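Local structure of phosphoribosylamine--glycine ligase (1VKZ) at residues G31-P45 / D53-L65. The protein catalyses the ATP-dependent joining of glycine to 5-phospho-beta-D-ribosylamine, giving glycinamide ribonucleotide in the second step of de novo purine biosynthesis. Residues are numbered along the deposited sequence; the frame is centred on the assembly and turned at random.
Sequences GWAFAKQGYEVHFYP and DGTNHPYEGEKTL
His-42, on strand 40-43, and His-57, just past strand 55-56, meet through their imidazoles. CB of His-42 packs 3.8 Å from CD2 of His-57, and its CG lies equally near NE2. With CG beside the backbone N (chi1 -53°), the ring turns its ND1 edge to His-57, whose NE2 lies 3.0 Å from ND1 in a hydrogen bond that either ring could donate. CE1 passes 3.7 Å from Thr-55 OG1, and at the tip NE2 donates to Glu-40 OE1. Histidine suits this place because its two nitrogens can serve two partners at once; the carboxylate would probably polarise the ring.

Tyr-44 sets CE2 3.7 Å from His-57 CB while Thr-64 CG2 touches its CD2. Tyrosine adds to this packing a hydroxyl hydrogen-bonded to ND1 of His-19 on strand 17-22, whose ring also meets that of His-42.

On the other side of the sheet, Phe-43 CE1 comes 3.6 Å from Gly-54 CA; glycine, lacking a side chain, lets the ring edge reach the backbone. Asn-56 OD1 lies near Phe-43 CB, its amide almost perpendicular to the ring (89°); asparagine suits here, OD1 bonding Thr-50 OG1 and ND2 Asn-47 O.

Asp-53 packs CB 4.0 Å from Ala-35 CB on helix 25-36, and its OD2, at the Trp-32 ring edge, is hydrogen-bonded to His-28.

Bonds Thr-55 N to Val-41 O, Phe-43 N to Thr-55 O and His-57 N to Phe-43 O alternate as in a parallel pair. Strand 55-56 edges the parallel sheet (55-56, 40-43, 17-22, 73-74) of the Rossmann-like GARS N domain.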
# COMPACT_ATOMS: atom_id res chain seq x y z
N GLY A 31 4.68 13.20 4.38
CA GLY A 31 4.82 14.62 4.66
C GLY A 31 5.45 14.93 5.98
O GLY A 31 6.04 15.95 6.16
N TRP A 32 5.28 14.04 6.95
CA TRP A 32 5.81 14.28 8.29
C TRP A 32 7.35 14.23 8.22
O TRP A 32 8.00 15.14 8.67
CB TRP A 32 5.22 13.26 9.27
CG TRP A 32 5.90 13.20 10.59
CD1 TRP A 32 5.69 14.01 11.66
CD2 TRP A 32 6.91 12.26 10.99
NE1 TRP A 32 6.51 13.64 12.70
CE2 TRP A 32 7.27 12.57 12.32
CE3 TRP A 32 7.53 11.16 10.37
CZ2 TRP A 32 8.22 11.84 13.04
CZ3 TRP A 32 8.50 10.45 11.08
CH2 TRP A 32 8.82 10.79 12.40
N ALA A 33 7.88 13.19 7.58
CA ALA A 33 9.32 13.02 7.36
C ALA A 33 9.99 14.18 6.62
O ALA A 33 11.06 14.68 7.01
CB ALA A 33 9.56 11.77 6.58
N PHE A 34 9.37 14.63 5.55
CA PHE A 34 9.91 15.75 4.80
C PHE A 34 9.95 17.03 5.62
O PHE A 34 10.92 17.78 5.57
CB PHE A 34 9.12 15.97 3.50
CG PHE A 34 9.57 15.10 2.40
CD1 PHE A 34 10.72 15.41 1.71
CD2 PHE A 34 8.94 13.92 2.14
CE1 PHE A 34 11.19 14.59 0.73
CE2 PHE A 34 9.41 13.09 1.14
CZ PHE A 34 10.53 13.44 0.42
N ALA A 35 8.89 17.28 6.36
CA ALA A 35 8.76 18.48 7.14
C ALA A 35 9.78 18.43 8.27
O ALA A 35 10.31 19.48 8.69
CB ALA A 35 7.33 18.61 7.69
N LYS A 36 10.03 17.21 8.74
CA LYS A 36 11.01 16.92 9.80
C LYS A 36 12.43 17.28 9.30
O LYS A 36 13.26 17.78 10.08
CB LYS A 36 10.90 15.43 10.21
CG LYS A 36 11.43 15.07 11.59
CD LYS A 36 10.68 13.88 12.18
CE LYS A 36 11.48 13.15 13.30
NZ LYS A 36 11.51 13.84 14.65
N GLN A 37 12.68 17.09 8.00
CA GLN A 37 13.96 17.45 7.37
C GLN A 37 13.97 18.88 6.87
O GLN A 37 14.90 19.28 6.19
CB GLN A 37 14.28 16.53 6.19
CG GLN A 37 14.03 15.03 6.43
CD GLN A 37 14.66 14.52 7.72
OE1 GLN A 37 15.72 15.04 8.14
NE2 GLN A 37 14.04 13.50 8.34
N GLY A 38 12.93 19.65 7.16
CA GLY A 38 12.94 21.08 6.83
C GLY A 38 12.33 21.50 5.51
O GLY A 38 12.40 22.68 5.16
N TYR A 39 11.72 20.57 4.79
CA TYR A 39 11.05 20.90 3.52
C TYR A 39 9.66 21.50 3.73
O TYR A 39 9.00 21.24 4.75
CB TYR A 39 10.96 19.68 2.62
CG TYR A 39 12.30 19.19 2.16
CD1 TYR A 39 12.91 19.73 1.03
CD2 TYR A 39 12.96 18.19 2.84
CE1 TYR A 39 14.16 19.29 0.61
CE2 TYR A 39 14.19 17.73 2.42
CZ TYR A 39 14.79 18.28 1.32
OH TYR A 39 16.04 17.84 0.93
N GLU A 40 9.22 22.31 2.76
CA GLU A 40 7.91 22.94 2.79
C GLU A 40 6.95 21.96 2.15
O GLU A 40 7.14 21.58 0.99
CB GLU A 40 7.94 24.26 2.01
CG GLU A 40 7.01 25.37 2.51
CD GLU A 40 6.85 26.50 1.49
OE1 GLU A 40 6.38 26.21 0.37
OE2 GLU A 40 7.17 27.67 1.80
N VAL A 41 5.93 21.54 2.88
CA VAL A 41 5.13 20.41 2.46
C VAL A 41 3.70 20.84 2.21
O VAL A 41 3.07 21.49 3.03
CB VAL A 41 5.30 19.21 3.46
CG1 VAL A 41 4.24 18.13 3.26
CG2 VAL A 41 6.70 18.61 3.33
N HIS A 42 3.21 20.50 1.02
CA HIS A 42 1.83 20.74 0.65
C HIS A 42 1.10 19.41 0.43
O HIS A 42 1.58 18.53 -0.28
CB HIS A 42 1.79 21.60 -0.60
CG HIS A 42 2.58 22.86 -0.48
ND1 HIS A 42 2.06 24.03 0.02
CD2 HIS A 42 3.89 23.11 -0.74
CE1 HIS A 42 3.00 24.96 0.04
NE2 HIS A 42 4.12 24.42 -0.42
N PHE A 43 -0.06 19.29 1.06
CA PHE A 43 -0.87 18.10 0.91
C PHE A 43 -2.13 18.41 0.11
O PHE A 43 -2.70 19.49 0.22
CB PHE A 43 -1.29 17.61 2.24
CG PHE A 43 -0.18 17.38 3.20
CD1 PHE A 43 0.23 18.40 4.06
CD2 PHE A 43 0.37 16.12 3.35
CE1 PHE A 43 1.21 18.17 5.03
CE2 PHE A 43 1.33 15.89 4.31
CZ PHE A 43 1.75 16.95 5.16
N TYR A 44 -2.55 17.45 -0.70
CA TYR A 44 -3.65 17.64 -1.64
C TYR A 44 -4.57 16.41 -1.64
O TYR A 44 -4.28 15.45 -2.33
CB TYR A 44 -3.10 17.82 -3.04
CG TYR A 44 -2.12 18.94 -3.19
CD1 TYR A 44 -0.78 18.77 -2.85
CD2 TYR A 44 -2.51 20.17 -3.71
CE1 TYR A 44 0.13 19.82 -3.00
CE2 TYR A 44 -1.60 21.22 -3.86
CZ TYR A 44 -0.30 21.01 -3.51
OH TYR A 44 0.57 22.02 -3.65
N PRO A 45 -5.69 16.42 -0.90
CA PRO A 45 -6.11 17.51 0.00
C PRO A 45 -5.70 17.38 1.47
O PRO A 45 -6.10 18.19 2.27
CB PRO A 45 -7.63 17.43 -0.10
CG PRO A 45 -7.89 15.98 -0.26
CD PRO A 45 -6.71 15.38 -0.97
N ASP A 53 2.07 19.54 9.88
CA ASP A 53 3.34 19.39 9.21
C ASP A 53 3.38 20.07 7.85
O ASP A 53 4.41 20.10 7.23
CB ASP A 53 3.67 17.91 9.16
CG ASP A 53 3.64 17.29 10.55
OD1 ASP A 53 4.32 17.88 11.42
OD2 ASP A 53 2.92 16.32 10.89
N GLY A 54 2.28 20.65 7.41
CA GLY A 54 2.27 21.41 6.16
C GLY A 54 0.93 22.08 5.92
O GLY A 54 0.12 22.15 6.81
N THR A 55 0.71 22.60 4.71
CA THR A 55 -0.53 23.26 4.37
C THR A 55 -1.33 22.38 3.42
O THR A 55 -0.81 21.93 2.41
CB THR A 55 -0.25 24.62 3.68
OG1 THR A 55 1.09 24.62 3.18
CG2 THR A 55 -0.27 25.79 4.68
N ASN A 56 -2.60 22.19 3.74
CA ASN A 56 -3.53 21.45 2.91
C ASN A 56 -4.17 22.32 1.80
O ASN A 56 -4.61 23.43 2.06
CB ASN A 56 -4.64 20.87 3.79
CG ASN A 56 -4.15 19.81 4.74
OD1 ASN A 56 -3.02 19.35 4.63
ND2 ASN A 56 -5.01 19.39 5.67
N HIS A 57 -4.24 21.79 0.59
CA HIS A 57 -4.92 22.46 -0.51
C HIS A 57 -5.81 21.45 -1.21
O HIS A 57 -5.52 20.27 -1.22
CB HIS A 57 -3.90 23.02 -1.52
CG HIS A 57 -2.72 23.68 -0.88
ND1 HIS A 57 -2.56 25.04 -0.84
CD2 HIS A 57 -1.68 23.15 -0.20
CE1 HIS A 57 -1.46 25.33 -0.18
NE2 HIS A 57 -0.90 24.20 0.23
N PRO A 58 -6.91 21.90 -1.78
CA PRO A 58 -7.75 21.02 -2.57
C PRO A 58 -7.04 20.50 -3.82
O PRO A 58 -6.32 21.24 -4.48
CB PRO A 58 -8.95 21.91 -2.96
CG PRO A 58 -8.47 23.31 -2.81
CD PRO A 58 -7.47 23.27 -1.69
N TYR A 59 -7.23 19.22 -4.12
CA TYR A 59 -6.70 18.64 -5.35
C TYR A 59 -7.76 18.80 -6.45
O TYR A 59 -8.95 18.53 -6.25
CB TYR A 59 -6.34 17.17 -5.14
CG TYR A 59 -5.77 16.53 -6.39
CD1 TYR A 59 -4.51 16.87 -6.85
CD2 TYR A 59 -6.51 15.58 -7.10
CE1 TYR A 59 -3.98 16.30 -7.99
CE2 TYR A 59 -6.00 15.00 -8.26
CZ TYR A 59 -4.73 15.36 -8.71
OH TYR A 59 -4.22 14.79 -9.85
N GLU A 60 -7.34 19.26 -7.62
CA GLU A 60 -8.27 19.50 -8.71
C GLU A 60 -7.66 19.04 -10.05
O GLU A 60 -7.75 19.74 -11.07
CB GLU A 60 -8.67 20.99 -8.73
CG GLU A 60 -9.53 21.41 -7.54
CD GLU A 60 -9.73 22.92 -7.44
OE1 GLU A 60 -8.76 23.61 -7.05
OE2 GLU A 60 -10.84 23.41 -7.75
N GLY A 61 -7.04 17.86 -10.01
CA GLY A 61 -6.48 17.23 -11.22
C GLY A 61 -5.33 18.00 -11.84
O GLY A 61 -4.48 18.56 -11.14
N GLU A 62 -5.31 18.03 -13.17
CA GLU A 62 -4.30 18.75 -13.94
C GLU A 62 -4.15 20.24 -13.57
O GLU A 62 -3.08 20.81 -13.79
CB GLU A 62 -4.59 18.64 -15.45
CG GLU A 62 -3.89 17.49 -16.17
CD GLU A 62 -3.76 17.75 -17.67
OE1 GLU A 62 -4.65 18.42 -18.25
OE2 GLU A 62 -2.75 17.31 -18.28
N LYS A 63 -5.20 20.87 -13.06
CA LYS A 63 -5.13 22.28 -12.64
C LYS A 63 -4.20 22.41 -11.43
O LYS A 63 -3.41 23.35 -11.33
CB LYS A 63 -6.53 22.83 -12.33
CG LYS A 63 -6.62 24.36 -12.25
CD LYS A 63 -7.66 24.82 -11.23
CE LYS A 63 -9.09 24.76 -11.76
NZ LYS A 63 -9.61 26.11 -12.16
N THR A 64 -4.32 21.46 -10.51
CA THR A 64 -3.45 21.39 -9.34
C THR A 64 -1.99 21.20 -9.73
O THR A 64 -1.11 21.87 -9.21
CB THR A 64 -3.88 20.24 -8.44
OG1 THR A 64 -5.13 20.56 -7.82
CG2 THR A 64 -2.88 20.01 -7.28
N LEU A 65 -1.76 20.27 -10.66
CA LEU A 65 -0.43 19.83 -11.03
C LEU A 65 0.28 20.73 -12.05
O LEU A 65 1.51 20.85 -12.01
CB LEU A 65 -0.49 18.39 -11.53
CG LEU A 65 -0.90 17.40 -10.44
CD1 LEU A 65 -1.57 16.17 -11.01
CD2 LEU A 65 0.28 17.01 -9.61
O HOH W 1 6.13 21.62 6.41